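Local coordinates for TfuA domain-containing protein (Methanosarcina acetivorans, PDB 6XP8) that takes part in peptide backbone thioamidation, probably as the partner of a YcaO enzyme in placing the sulfur, at residues A1-F6 with L20-Q25; N9-E14 with I198-A203; F31-F36 with R60-A65; K42-I47 with A68-V73. All blocks are in the same frame, centred on the assembly; numbering follows the deposited sequence.

Contact 1 of 4, residues A1-F6 with L20-Q25; sequences ARAVIF and LRANYQ
Three backbone hydrogen bonds zip Ala3, Ile5 and their partners together in parallel register: Asn23 N gives to Ala3 O, Ile5 N to Asn23 O at 2.8 Å, and Gln25 N to Ile5 O. Asn23 thus uses both its N-H and its carbonyl toward the neighbouring strand, as Ile5 does in return. Weaker CA-H...O contacts fill in between, the shortest from Val4 CA to Asn23 O at 3.3 Å.

Strands 3-6 and 23-25, with helix 13-19 between them in the chain, make a beta-alpha-beta crossover, and 23-25 is the outermost strand of a parallel sheet on this side.

Apolar packing divides between the two faces of the sheet. On one, Ile5 and Tyr24 run side by side in the same direction, and Ile5 CB lies 3.6 Å from Tyr24 CE1, while Ile5 CG1 also reaches Ala22 CB. Tyr24 holds CG beside its backbone N (chi1 -68°), which lets the ring lean back along its strand until OH gives a 2.6 Å hydrogen bond to Leu20 O, at the ring's edge. With a phenylalanine here, Leu20 O would probably lose this donor and the turn before the strand would be less firmly tied. On the other face Val4 CG2 meets Gln25 CG at 3.6 Å, and Gln25 CB rests against the Phe6 ring near CD1. Phe36 of helix 33-38 packs on Val4 and Gln25.

Contact 2 of 4, residues N9-E14 with I198-A203; sequences NSISHE and IKRQDA
Ser10 OG is held by two partners: water 1 donates to it at 3.0 Å, and it is also hydrogen-bonded to Asp48 OD1. The same water accepts from Lys199 NZ at 2.9 Å, so a single water bridges loop and helix where the two side chains make no direct polar bond. The lysine chain bends at chi3 (99°), which brings CE to within 3.5 Å of Ser10 OG while NZ passes on to Val112 O and Ser77 OG. These partners satisfy the ammonium in a largely buried setting.

A second water bridges the partly exposed Ser12 and Arg200. Water 2 lies in the plane of the Arg200 guanidinium, at its edge, and takes hydrogen bonds from Arg200 NH1 at 2.8 Å and from Ser12 N. Arg200 is stretched out from CG to NE, CG anti to the backbone N (chi1 -176°), and so reaches along the loop to place NH2 in a salt bridge with Asp15. Ile11 CG1 lies over one face of that guanidinium, offset toward its rim, the two side chains crossing at about a right angle. Closer to the backbone, Ser10 O receives a CA-H...O contact of 3.4 Å from Arg200 CA.

The apolar part is small: Ile11 CG2 rests on Ala203 CB at 3.8 Å, with Ser10 CB beside it. Ser12 is the N-cap of helix 13-19, its OG bonded to Asp15 N. The loop between strand 3-6 and helix 13-19 thus packs on the first turns of the C-terminal helix 198-215, with helix 128-140 against Ile198 and Lys199.

Contact 3 of 4, residues F31-F36 with R60-A65; sequences FQLEKF and REILSA
Glu61 reaches out from its helix to the backbone of Phe31, whose N gives a 2.7 Å hydrogen bond to Glu61 OE1. The bond is bent, 130° at the hydrogen, and meets the oxygen from above the carboxylate plane. The carboxylate also stacks on the Phe31 ring, the planes 22° apart, with OE2 over one ring face and Glu61 CG 3.9 Å from Phe31 CE1.

Two waters extend the grip of OE1. Water 3 donates to it at 2.6 Å and accepts from Gln32 N; water 4 donates to it and accepts from Glu34 N. Glu61 OE1 thus gathers three N-H groups, one directly and two through water, and ties the backbone of residues 31-34 to helix 59-67. Helices 33-38 and 59-67 lie side by side on the Ile44 and Ile46 face of the parallel sheet. An alanine in place of Glu61 would probably leave Phe31 N and the two waters without their acceptor and the Phe31 ring free to shift. Gly58 N bonds the other oxygen, OE2, and helps fix the carboxylate.

One turn further along, Ser64 OG gives a 2.9 Å hydrogen bond to Glu34 OE2. Glu34 bends at chi2 (62°) to turn its carboxylate to the serine, and water 5 donates both to this OE2 and to Glu61 O. Glu34 OE1 is hydrogen-bonded to Gln38 NE2. On the inner side Leu33 CD1 packs on Ile62 CG1 at 3.8 Å.

Contact 4 of 4, residues K42-I47 with A68-V73; sequences KVIGII and AGVKVV
Ile44 lies at the tight middle of this pairing. Its N gives to Lys71 O at 2.8 Å and its O receives Val73 N, both bonds nearly straight at the hydrogen. Ile46 N continues the ladder to Val73 O, and CA-H...O contacts from Val43, Val72 and Gly45 lie between the rungs, giving the regular parallel pattern of strands 43-46 and 71-74.

On one face the side chains pack closely. Ile44 CG1 crosses obliquely to meet Val70 CG1 at 3.8 Å, and Ile46 CD1 reaches Val72 CG1 at 3.9 Å. Val70 holds CG1 anti to its backbone N (chi1 -171°), which swings that methyl over Lys42 O, 3.5 Å away. The opposite face has looser contacts within the pair: Val43 CG2 is 4.2 Å from Lys71 CB, and Val43 CG1 4.5 Å from Val73 CG2.

Lys42 and Lys71 lie at the exposed end, the Lys71 side chain leading away from the partner strand. Here Lys71 N still gives to Lys42 O, but over 3.0 Å and tilted from the carbonyl plane, and water 6 donates to both Lys42 O and Gly69 O. Gly69, with positive phi (88°), closes helix 59-67 in a Schellman motif.

Helix 59-67 makes the beta-alpha-beta crossover between these strands and lies with helix 33-38 against the Ile44 and Val72 face; helix 198-215 packs on Val43 and Val73, and strand 3-6 pairs with the far edge of 43-46.

How the contacts relate
Contacts 1 and 4 are two pairings of one parallel sheet, their centres 10 Å apart. Strands 3-6 and 43-46 lie next to each other in it, joined by probable hydrogen bonds such as Val4 O to Gly45 N at 2.9 Å. Contact 3 lies over one face of that sheet, its centre 9 Å from contact 4: Leu33 CD2 comes within 3.4 Å of Phe6 CE2 and also packs on Ile44. Contact 2 joins the loop after strand 3-6 to the C-terminal helix. It meets contact 1 through His13, and contact 4 where Ser10 and Ala203 touch Ile47, but stays about 10 Å from contact 3 at the nearest atoms.

Contact 1 of 4, residues A1-F6 with L20-Q25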
loop_
_atom_site.group_PDB
_atom_site.type_symbol
_atom_site.label_atom_id
_atom_site.label_comp_id
_atom_site.label_asym_id
_atom_site.label_seq_id
_atom_site.Cartn_x
_atom_site.Cartn_y
_atom_site.Cartn_z
ATOM N N ALA A 1 -23.068 0.460 14.627
ATOM C CA ALA A 1 -22.288 0.316 13.362
ATOM C C ALA A 1 -20.961 -0.394 13.628
ATOM O O ALA A 1 -20.225 -0.028 14.548
ATOM C CB ALA A 1 -22.060 1.676 12.719
ATOM N N ARG A 2 -20.679 -1.420 12.823
ATOM C CA ARG A 2 -19.454 -2.215 12.942
ATOM C C ARG A 2 -18.596 -2.074 11.685
ATOM O O ARG A 2 -19.119 -2.056 10.563
ATOM C CB ARG A 2 -19.784 -3.696 13.177
ATOM C CG ARG A 2 -20.499 -4.012 14.487
ATOM C CD ARG A 2 -19.560 -4.576 15.548
ATOM N NE ARG A 2 -19.071 -3.552 16.474
ATOM C CZ ARG A 2 -17.791 -3.222 16.654
ATOM N NH1 ARG A 2 -16.820 -3.832 15.978
ATOM N NH2 ARG A 2 -17.475 -2.271 17.525
ATOM N N ALA A 3 -17.284 -1.972 11.891
ATOM C CA ALA A 3 -16.319 -1.903 10.791
ATOM C C ALA A 3 -15.451 -3.149 10.687
ATOM O O ALA A 3 -15.060 -3.735 11.701
ATOM C CB ALA A 3 -15.441 -0.672 10.921
ATOM N N VAL A 4 -15.165 -3.536 9.447
ATOM C CA VAL A 4 -14.197 -4.587 9.130
ATOM C C VAL A 4 -13.089 -3.994 8.245
ATOM O O VAL A 4 -13.374 -3.273 7.285
ATOM C CB VAL A 4 -14.882 -5.856 8.534
ATOM C CG1 VAL A 4 -15.662 -5.548 7.258
ATOM C CG2 VAL A 4 -13.879 -6.978 8.307
ATOM N N ILE A 5 -11.834 -4.270 8.606
ATOM C CA ILE A 5 -10.661 -3.735 7.888
ATOM C C ILE A 5 -9.749 -4.861 7.423
ATOM O O ILE A 5 -9.323 -5.697 8.222
ATOM C CB ILE A 5 -9.830 -2.749 8.759
ATOM C CG1 ILE A 5 -10.705 -1.674 9.418
ATOM C CG2 ILE A 5 -8.665 -2.144 7.972
ATOM C CD1 ILE A 5 -11.338 -0.689 8.464
ATOM N N PHE A 6 -9.443 -4.868 6.129
ATOM C CA PHE A 6 -8.534 -5.853 5.555
ATOM C C PHE A 6 -7.152 -5.234 5.431
ATOM O O PHE A 6 -6.933 -4.358 4.589
ATOM C CB PHE A 6 -9.060 -6.342 4.203
ATOM C CG PHE A 6 -10.419 -6.984 4.286
ATOM C CD1 PHE A 6 -10.540 -8.349 4.542
ATOM C CD2 PHE A 6 -11.578 -6.224 4.121
ATOM C CE1 PHE A 6 -11.794 -8.948 4.629
ATOM C CE2 PHE A 6 -12.835 -6.816 4.220
ATOM C CZ PHE A 6 -12.941 -8.183 4.466
ATOM N N LEU A 20 -7.714 2.347 15.782
ATOM C CA LEU A 20 -9.150 2.114 15.667
ATOM C C LEU A 20 -9.510 0.699 16.094
ATOM O O LEU A 20 -8.983 -0.264 15.537
ATOM C CB LEU A 20 -9.620 2.373 14.225
ATOM C CG LEU A 20 -11.082 2.087 13.846
ATOM C CD1 LEU A 20 -12.032 3.106 14.463
ATOM C CD2 LEU A 20 -11.238 2.050 12.334
ATOM N N ARG A 21 -10.398 0.575 17.080
ATOM C CA ARG A 21 -10.983 -0.729 17.401
ATOM C C ARG A 21 -11.955 -1.091 16.286
ATOM O O ARG A 21 -12.960 -0.413 16.071
ATOM C CB ARG A 21 -11.679 -0.760 18.777
ATOM C CG ARG A 21 -12.340 -2.104 19.087
ATOM C CD ARG A 21 -13.289 -2.059 20.279
ATOM N NE ARG A 21 -12.630 -2.482 21.513
ATOM C CZ ARG A 21 -13.019 -3.485 22.299
ATOM N NH1 ARG A 21 -14.097 -4.212 22.020
ATOM N NH2 ARG A 21 -12.321 -3.754 23.393
ATOM N N ALA A 22 -11.611 -2.157 15.570
ATOM C CA ALA A 22 -12.411 -2.695 14.480
ATOM C C ALA A 22 -12.134 -4.187 14.370
ATOM O O ALA A 22 -11.264 -4.721 15.069
ATOM C CB ALA A 22 -12.068 -1.991 13.171
ATOM N N ASN A 23 -12.889 -4.861 13.507
ATOM C CA ASN A 23 -12.580 -6.234 13.142
ATOM C C ASN A 23 -11.484 -6.230 12.077
ATOM O O ASN A 23 -11.744 -5.932 10.908
ATOM C CB ASN A 23 -13.835 -6.971 12.654
ATOM C CG ASN A 23 -13.573 -8.432 12.314
ATOM O OD1 ASN A 23 -12.428 -8.879 12.239
ATOM N ND2 ASN A 23 -14.642 -9.186 12.110
ATOM N N TYR A 24 -10.263 -6.567 12.493
ATOM C CA TYR A 24 -9.135 -6.675 11.566
ATOM C C TYR A 24 -9.036 -8.062 10.965
ATOM O O TYR A 24 -9.029 -9.072 11.676
ATOM C CB TYR A 24 -7.816 -6.224 12.212
ATOM C CG TYR A 24 -7.837 -4.739 12.466
ATOM C CD1 TYR A 24 -7.589 -3.828 11.428
ATOM C CD2 TYR A 24 -8.173 -4.229 13.721
ATOM C CE1 TYR A 24 -7.653 -2.458 11.645
ATOM C CE2 TYR A 24 -8.230 -2.860 13.943
ATOM C CZ TYR A 24 -7.966 -1.978 12.905
ATOM O OH TYR A 24 -8.022 -0.617 13.109
ATOM N N GLN A 25 -8.990 -8.083 9.639
ATOM C CA GLN A 25 -8.923 -9.310 8.861
ATOM C C GLN A 25 -7.634 -9.304 8.040
ATOM O O GLN A 25 -7.077 -8.233 7.792
ATOM C CB GLN A 25 -10.148 -9.423 7.939
ATOM C CG GLN A 25 -11.472 -9.670 8.662
ATOM C CD GLN A 25 -11.523 -10.994 9.413
ATOM O OE1 GLN A 25 -11.821 -11.026 10.610
ATOM N NE2 GLN A 25 -11.231 -12.087 8.722
#

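Contact 2 of 4, residues N9-E14 with I198-A203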
loop_
_atom_site.group_PDB
_atom_site.type_symbol
_atom_site.label_atom_id
_atom_site.label_comp_id
_atom_site.label_asym_id
_atom_site.label_seq_id
_atom_site.Cartn_x
_atom_site.Cartn_y
_atom_site.Cartn_z
ATOM N N ASN A 9 -0.301 -5.928 5.963
ATOM C CA ASN A 9 0.924 -5.634 5.210
ATOM C C ASN A 9 1.372 -4.180 5.397
ATOM O O ASN A 9 2.467 -3.927 5.890
ATOM C CB ASN A 9 0.752 -5.932 3.708
ATOM C CG ASN A 9 0.249 -7.342 3.417
ATOM O OD1 ASN A 9 0.432 -8.285 4.205
ATOM N ND2 ASN A 9 -0.371 -7.497 2.263
ATOM N N SER A 10 0.513 -3.235 5.017
ATOM C CA SER A 10 0.849 -1.800 5.043
ATOM C C SER A 10 0.916 -1.263 6.474
ATOM O O SER A 10 1.667 -0.325 6.770
ATOM C CB SER A 10 -0.168 -1.009 4.222
ATOM O OG SER A 10 -0.148 -1.438 2.871
ATOM N N ILE A 11 0.108 -1.866 7.339
ATOM C CA ILE A 11 0.152 -1.661 8.783
ATOM C C ILE A 11 -0.268 -2.986 9.421
ATOM O O ILE A 11 -1.168 -3.670 8.921
ATOM C CB ILE A 11 -0.727 -0.457 9.243
ATOM C CG1 ILE A 11 -0.445 -0.104 10.715
ATOM C CG2 ILE A 11 -2.214 -0.699 8.972
ATOM C CD1 ILE A 11 -0.883 1.286 11.137
ATOM N N SER A 12 0.396 -3.355 10.511
ATOM C CA SER A 12 0.058 -4.578 11.228
ATOM C C SER A 12 -1.273 -4.430 11.959
ATOM O O SER A 12 -1.715 -3.306 12.246
ATOM C CB SER A 12 1.174 -4.955 12.205
ATOM O OG SER A 12 1.260 -4.018 13.265
ATOM N N HIS A 13 -1.916 -5.562 12.240
ATOM C CA HIS A 13 -3.143 -5.588 13.043
ATOM C C HIS A 13 -2.875 -4.972 14.417
ATOM O O HIS A 13 -3.692 -4.216 14.923
ATOM C CB HIS A 13 -3.668 -7.018 13.188
ATOM C CG HIS A 13 -4.269 -7.583 11.936
ATOM N ND1 HIS A 13 -5.093 -8.687 11.947
ATOM C CD2 HIS A 13 -4.177 -7.195 10.640
ATOM C CE1 HIS A 13 -5.476 -8.963 10.713
ATOM N NE2 HIS A 13 -4.936 -8.070 9.901
ATOM N N GLU A 14 -1.702 -5.276 14.975
ATOM C CA GLU A 14 -1.268 -4.767 16.280
ATOM C C GLU A 14 -1.230 -3.235 16.319
ATOM O O GLU A 14 -1.725 -2.620 17.267
ATOM C CB GLU A 14 0.109 -5.342 16.654
ATOM C CG GLU A 14 0.177 -6.865 16.768
ATOM C CD GLU A 14 0.574 -7.558 15.466
ATOM O OE1 GLU A 14 -0.236 -7.588 14.512
ATOM O OE2 GLU A 14 1.706 -8.095 15.401
ATOM N N ILE A 198 4.983 5.554 2.730
ATOM C CA ILE A 198 3.736 6.125 2.229
ATOM C C ILE A 198 2.566 5.152 2.364
ATOM O O ILE A 198 1.438 5.580 2.606
ATOM C CB ILE A 198 3.878 6.722 0.800
ATOM C CG1 ILE A 198 2.670 7.607 0.438
ATOM C CG2 ILE A 198 4.107 5.653 -0.266
ATOM C CD1 ILE A 198 2.529 8.853 1.292
ATOM N N LYS A 199 2.843 3.855 2.232
ATOM C CA LYS A 199 1.811 2.832 2.439
ATOM C C LYS A 199 1.264 2.861 3.863
ATOM O O LYS A 199 0.048 2.806 4.050
ATOM C CB LYS A 199 2.323 1.440 2.082
ATOM C CG LYS A 199 2.520 1.234 0.590
ATOM C CD LYS A 199 2.614 -0.252 0.278
ATOM C CE LYS A 199 1.307 -0.819 -0.233
ATOM N NZ LYS A 199 1.440 -2.282 -0.494
ATOM N N ARG A 200 2.154 2.983 4.850
ATOM C CA ARG A 200 1.741 3.054 6.256
ATOM C C ARG A 200 0.946 4.327 6.549
ATOM O O ARG A 200 -0.066 4.284 7.249
ATOM C CB ARG A 200 2.961 2.983 7.178
ATOM C CG ARG A 200 2.617 2.953 8.654
ATOM C CD ARG A 200 3.866 2.982 9.523
ATOM N NE ARG A 200 3.517 2.774 10.929
ATOM C CZ ARG A 200 3.355 1.581 11.498
ATOM N NH1 ARG A 200 3.522 0.465 10.792
ATOM N NH2 ARG A 200 3.027 1.504 12.782
ATOM N N GLN A 201 1.403 5.455 6.005
ATOM C CA GLN A 201 0.737 6.736 6.247
ATOM C C GLN A 201 -0.639 6.755 5.607
ATOM O O GLN A 201 -1.595 7.233 6.211
ATOM C CB GLN A 201 1.594 7.919 5.788
ATOM C CG GLN A 201 2.826 8.102 6.676
ATOM C CD GLN A 201 3.751 9.205 6.212
ATOM O OE1 GLN A 201 4.057 9.320 5.019
ATOM N NE2 GLN A 201 4.223 10.017 7.157
ATOM N N ASP A 202 -0.733 6.195 4.401
ATOM C CA ASP A 202 -2.025 6.069 3.736
ATOM C C ASP A 202 -2.950 5.115 4.474
ATOM O O ASP A 202 -4.153 5.382 4.560
ATOM C CB ASP A 202 -1.851 5.597 2.299
ATOM C CG ASP A 202 -1.499 6.712 1.347
ATOM O OD1 ASP A 202 -1.193 7.854 1.778
ATOM O OD2 ASP A 202 -1.531 6.423 0.138
ATOM N N ALA A 203 -2.392 4.010 4.981
ATOM C CA ALA A 203 -3.150 3.029 5.779
ATOM C C ALA A 203 -3.794 3.677 7.005
ATOM O O ALA A 203 -4.969 3.446 7.288
ATOM C CB ALA A 203 -2.267 1.857 6.193
HETATM O O HOH W 1 2.217 -3.209 2.127
HETATM O O HOH W 2 2.838 -2.147 11.452
#

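Contact 3 of 4, residues F31-F36 with R60-A65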
loop_
_atom_site.group_PDB
_atom_site.type_symbol
_atom_site.label_atom_id
_atom_site.label_comp_id
_atom_site.label_asym_id
_atom_site.label_seq_id
_atom_site.Cartn_x
_atom_site.Cartn_y
_atom_site.Cartn_z
ATOM N N PHE A 31 -14.307 -13.067 -2.831
ATOM C CA PHE A 31 -15.503 -13.506 -2.095
ATOM C C PHE A 31 -15.376 -13.588 -0.573
ATOM O O PHE A 31 -15.946 -14.470 0.075
ATOM C CB PHE A 31 -16.146 -14.743 -2.748
ATOM C CG PHE A 31 -16.781 -14.442 -4.077
ATOM C CD1 PHE A 31 -17.774 -13.456 -4.186
ATOM C CD2 PHE A 31 -16.381 -15.120 -5.229
ATOM C CE1 PHE A 31 -18.354 -13.162 -5.413
ATOM C CE2 PHE A 31 -16.966 -14.839 -6.457
ATOM C CZ PHE A 31 -17.950 -13.856 -6.549
ATOM N N GLN A 32 -14.643 -12.629 -0.014
ATOM C CA GLN A 32 -14.578 -12.448 1.427
ATOM C C GLN A 32 -15.489 -11.325 1.927
ATOM O O GLN A 32 -15.971 -11.388 3.063
ATOM C CB GLN A 32 -13.141 -12.215 1.891
ATOM C CG GLN A 32 -12.262 -13.448 1.760
ATOM C CD GLN A 32 -10.890 -13.267 2.378
ATOM O OE1 GLN A 32 -10.326 -12.172 2.377
ATOM N NE2 GLN A 32 -10.347 -14.350 2.910
ATOM N N LEU A 33 -15.727 -10.317 1.082
ATOM C CA LEU A 33 -16.528 -9.144 1.467
ATOM C C LEU A 33 -17.978 -9.473 1.808
ATOM O O LEU A 33 -18.510 -8.952 2.789
ATOM C CB LEU A 33 -16.509 -8.057 0.383
ATOM C CG LEU A 33 -15.243 -7.281 0.000
ATOM C CD1 LEU A 33 -15.645 -6.070 -0.821
ATOM C CD2 LEU A 33 -14.419 -6.832 1.199
ATOM N N GLU A 34 -18.604 -10.338 1.005
ATOM C CA GLU A 34 -20.036 -10.633 1.153
ATOM C C GLU A 34 -20.398 -11.259 2.501
ATOM O O GLU A 34 -21.504 -11.031 2.993
ATOM C CB GLU A 34 -20.572 -11.473 -0.017
ATOM C CG GLU A 34 -22.095 -11.431 -0.204
ATOM C CD GLU A 34 -22.665 -10.049 -0.511
ATOM O OE1 GLU A 34 -23.817 -9.781 -0.097
ATOM O OE2 GLU A 34 -21.985 -9.230 -1.172
ATOM N N LYS A 35 -19.463 -12.009 3.098
ATOM C CA LYS A 35 -19.645 -12.577 4.448
ATOM C C LYS A 35 -19.950 -11.478 5.469
ATOM O O LYS A 35 -20.865 -11.613 6.287
ATOM C CB LYS A 35 -18.407 -13.375 4.889
ATOM C CG LYS A 35 -18.611 -14.206 6.154
ATOM C CD LYS A 35 -17.307 -14.794 6.676
ATOM C CE LYS A 35 -17.547 -15.650 7.912
ATOM N NZ LYS A 35 -16.273 -16.132 8.525
ATOM N N PHE A 36 -19.187 -10.392 5.395
ATOM C CA PHE A 36 -19.320 -9.274 6.328
ATOM C C PHE A 36 -20.525 -8.386 6.028
ATOM O O PHE A 36 -21.174 -7.890 6.952
ATOM C CB PHE A 36 -18.008 -8.489 6.409
ATOM C CG PHE A 36 -16.866 -9.314 6.927
ATOM C CD1 PHE A 36 -16.734 -9.563 8.300
ATOM C CD2 PHE A 36 -15.957 -9.900 6.045
ATOM C CE1 PHE A 36 -15.696 -10.352 8.782
ATOM C CE2 PHE A 36 -14.916 -10.692 6.522
ATOM C CZ PHE A 36 -14.790 -10.919 7.889
ATOM N N ARG A 60 -17.271 -6.578 -8.850
ATOM C CA ARG A 60 -18.612 -7.091 -8.529
ATOM C C ARG A 60 -18.879 -7.162 -7.015
ATOM O O ARG A 60 -19.957 -6.775 -6.549
ATOM C CB ARG A 60 -18.837 -8.448 -9.240
ATOM C CG ARG A 60 -19.839 -9.417 -8.614
ATOM C CD ARG A 60 -21.287 -9.125 -8.993
ATOM N NE ARG A 60 -22.217 -9.700 -8.015
ATOM C CZ ARG A 60 -23.463 -9.280 -7.788
ATOM N NH1 ARG A 60 -23.985 -8.260 -8.465
ATOM N NH2 ARG A 60 -24.197 -9.891 -6.868
ATOM N N GLU A 61 -17.881 -7.629 -6.263
ATOM C CA GLU A 61 -17.965 -7.758 -4.806
ATOM C C GLU A 61 -18.089 -6.410 -4.102
ATOM O O GLU A 61 -18.887 -6.265 -3.172
ATOM C CB GLU A 61 -16.727 -8.457 -4.267
ATOM C CG GLU A 61 -16.463 -9.834 -4.836
ATOM C CD GLU A 61 -15.217 -10.427 -4.236
ATOM O OE1 GLU A 61 -15.130 -10.465 -2.993
ATOM O OE2 GLU A 61 -14.334 -10.844 -5.004
ATOM N N ILE A 62 -17.279 -5.447 -4.543
ATOM C CA ILE A 62 -17.279 -4.097 -3.976
ATOM C C ILE A 62 -18.617 -3.421 -4.301
ATOM O O ILE A 62 -19.259 -2.863 -3.405
ATOM C CB ILE A 62 -16.044 -3.274 -4.431
ATOM C CG1 ILE A 62 -14.774 -3.845 -3.773
ATOM C CG2 ILE A 62 -16.200 -1.789 -4.092
ATOM C CD1 ILE A 62 -13.486 -3.588 -4.531
ATOM N N LEU A 63 -19.041 -3.517 -5.562
ATOM C CA LEU A 63 -20.331 -2.967 -5.997
ATOM C C LEU A 63 -21.529 -3.552 -5.250
ATOM O O LEU A 63 -22.472 -2.814 -4.938
ATOM C CB LEU A 63 -20.512 -3.104 -7.513
ATOM C CG LEU A 63 -19.590 -2.263 -8.408
ATOM C CD1 LEU A 63 -19.718 -2.692 -9.865
ATOM C CD2 LEU A 63 -19.844 -0.770 -8.261
ATOM N N SER A 64 -21.485 -4.856 -4.957
ATOM C CA SER A 64 -22.526 -5.520 -4.159
ATOM C C SER A 64 -22.631 -4.896 -2.762
ATOM O O SER A 64 -23.733 -4.564 -2.303
ATOM C CB SER A 64 -22.275 -7.032 -4.060
ATOM O OG SER A 64 -23.294 -7.666 -3.303
ATOM N N ALA A 65 -21.477 -4.725 -2.112
ATOM C CA ALA A 65 -21.391 -4.080 -0.797
ATOM C C ALA A 65 -21.964 -2.657 -0.810
ATOM O O ALA A 65 -22.751 -2.298 0.073
ATOM C CB ALA A 65 -19.949 -4.086 -0.293
HETATM O O HOH W 3 -13.642 -10.131 -0.938
HETATM O O HOH W 4 -17.624 -10.927 -1.570
HETATM O O HOH W 5 -19.571 -8.525 -1.890
#

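Contact 4 of 4, residues K42-I47 with A68-V73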
loop_
_atom_site.group_PDB
_atom_site.type_symbol
_atom_site.label_atom_id
_atom_site.label_comp_id
_atom_site.label_asym_id
_atom_site.label_seq_id
_atom_site.Cartn_x
_atom_site.Cartn_y
_atom_site.Cartn_z
ATOM N N LYS A 42 -21.298 -2.203 8.573
ATOM C CA LYS A 42 -21.707 -0.931 7.969
ATOM C C LYS A 42 -20.612 -0.243 7.158
ATOM O O LYS A 42 -20.912 0.507 6.229
ATOM C CB LYS A 42 -22.275 0.026 9.026
ATOM C CG LYS A 42 -23.653 -0.357 9.561
ATOM C CD LYS A 42 -24.744 -0.232 8.501
ATOM C CE LYS A 42 -25.934 -1.122 8.827
ATOM N NZ LYS A 42 -26.985 -1.027 7.775
ATOM N N VAL A 43 -19.355 -0.487 7.528
ATOM C CA VAL A 43 -18.202 0.079 6.814
ATOM C C VAL A 43 -17.154 -1.012 6.581
ATOM O O VAL A 43 -16.830 -1.775 7.499
ATOM C CB VAL A 43 -17.565 1.296 7.553
ATOM C CG1 VAL A 43 -16.424 1.895 6.735
ATOM C CG2 VAL A 43 -18.593 2.388 7.832
ATOM N N ILE A 44 -16.661 -1.086 5.344
ATOM C CA ILE A 44 -15.508 -1.921 4.982
ATOM C C ILE A 44 -14.335 -1.003 4.629
ATOM O O ILE A 44 -14.473 -0.108 3.800
ATOM C CB ILE A 44 -15.806 -2.857 3.779
ATOM C CG1 ILE A 44 -16.950 -3.833 4.110
ATOM C CG2 ILE A 44 -14.547 -3.628 3.360
ATOM C CD1 ILE A 44 -17.592 -4.494 2.901
ATOM N N GLY A 45 -13.190 -1.241 5.261
ATOM C CA GLY A 45 -11.932 -0.623 4.852
ATOM C C GLY A 45 -11.079 -1.646 4.128
ATOM O O GLY A 45 -10.739 -2.689 4.691
ATOM N N ILE A 46 -10.766 -1.362 2.867
ATOM C CA ILE A 46 -9.839 -2.201 2.108
ATOM C C ILE A 46 -8.506 -1.468 2.074
ATOM O O ILE A 46 -8.403 -0.393 1.483
ATOM C CB ILE A 46 -10.332 -2.516 0.670
ATOM C CG1 ILE A 46 -11.713 -3.207 0.692
ATOM C CG2 ILE A 46 -9.299 -3.376 -0.055
ATOM C CD1 ILE A 46 -12.377 -3.324 -0.671
ATOM N N ILE A 47 -7.501 -2.037 2.741
ATOM C CA ILE A 47 -6.128 -1.533 2.658
ATOM C C ILE A 47 -5.337 -2.504 1.774
ATOM O O ILE A 47 -5.008 -2.182 0.628
ATOM C CB ILE A 47 -5.477 -1.309 4.053
ATOM C CG1 ILE A 47 -6.305 -0.290 4.868
ATOM C CG2 ILE A 47 -4.023 -0.850 3.906
ATOM C CD1 ILE A 47 -5.884 -0.080 6.316
ATOM N N ALA A 68 -25.729 -2.587 -1.158
ATOM C CA ALA A 68 -26.356 -3.016 0.097
ATOM C C ALA A 68 -26.278 -1.959 1.211
ATOM O O ALA A 68 -26.715 -2.209 2.340
ATOM C CB ALA A 68 -25.751 -4.335 0.565
ATOM N N GLY A 69 -25.725 -0.789 0.890
ATOM C CA GLY A 69 -25.634 0.321 1.845
ATOM C C GLY A 69 -24.396 0.327 2.725
ATOM O O GLY A 69 -24.306 1.105 3.682
ATOM N N VAL A 70 -23.446 -0.548 2.405
ATOM C CA VAL A 70 -22.168 -0.603 3.116
ATOM C C VAL A 70 -21.234 0.421 2.474
ATOM O O VAL A 70 -21.091 0.474 1.249
ATOM C CB VAL A 70 -21.548 -2.028 3.102
ATOM C CG1 VAL A 70 -20.338 -2.111 4.030
ATOM C CG2 VAL A 70 -22.580 -3.072 3.511
ATOM N N LYS A 71 -20.622 1.248 3.315
ATOM C CA LYS A 71 -19.630 2.213 2.862
ATOM C C LYS A 71 -18.311 1.473 2.667
ATOM O O LYS A 71 -17.938 0.645 3.495
ATOM C CB LYS A 71 -19.480 3.361 3.865
ATOM C CG LYS A 71 -20.803 4.023 4.227
ATOM C CD LYS A 71 -20.620 5.457 4.697
ATOM C CE LYS A 71 -21.957 6.187 4.787
ATOM N NZ LYS A 71 -22.635 6.335 3.468
ATOM N N VAL A 72 -17.639 1.737 1.550
ATOM C CA VAL A 72 -16.359 1.083 1.248
ATOM C C VAL A 72 -15.290 2.157 1.057
ATOM O O VAL A 72 -15.423 3.029 0.192
ATOM C CB VAL A 72 -16.439 0.134 0.017
ATOM C CG1 VAL A 72 -15.118 -0.612 -0.185
ATOM C CG2 VAL A 72 -17.573 -0.880 0.175
ATOM N N VAL A 73 -14.243 2.071 1.877
ATOM C CA VAL A 73 -13.095 2.978 1.837
ATOM C C VAL A 73 -11.893 2.165 1.386
ATOM O O VAL A 73 -11.704 1.039 1.839
ATOM C CB VAL A 73 -12.798 3.604 3.226
ATOM C CG1 VAL A 73 -11.633 4.598 3.162
ATOM C CG2 VAL A 73 -14.031 4.290 3.779
HETATM O O HOH W 6 -23.193 2.134 6.174
#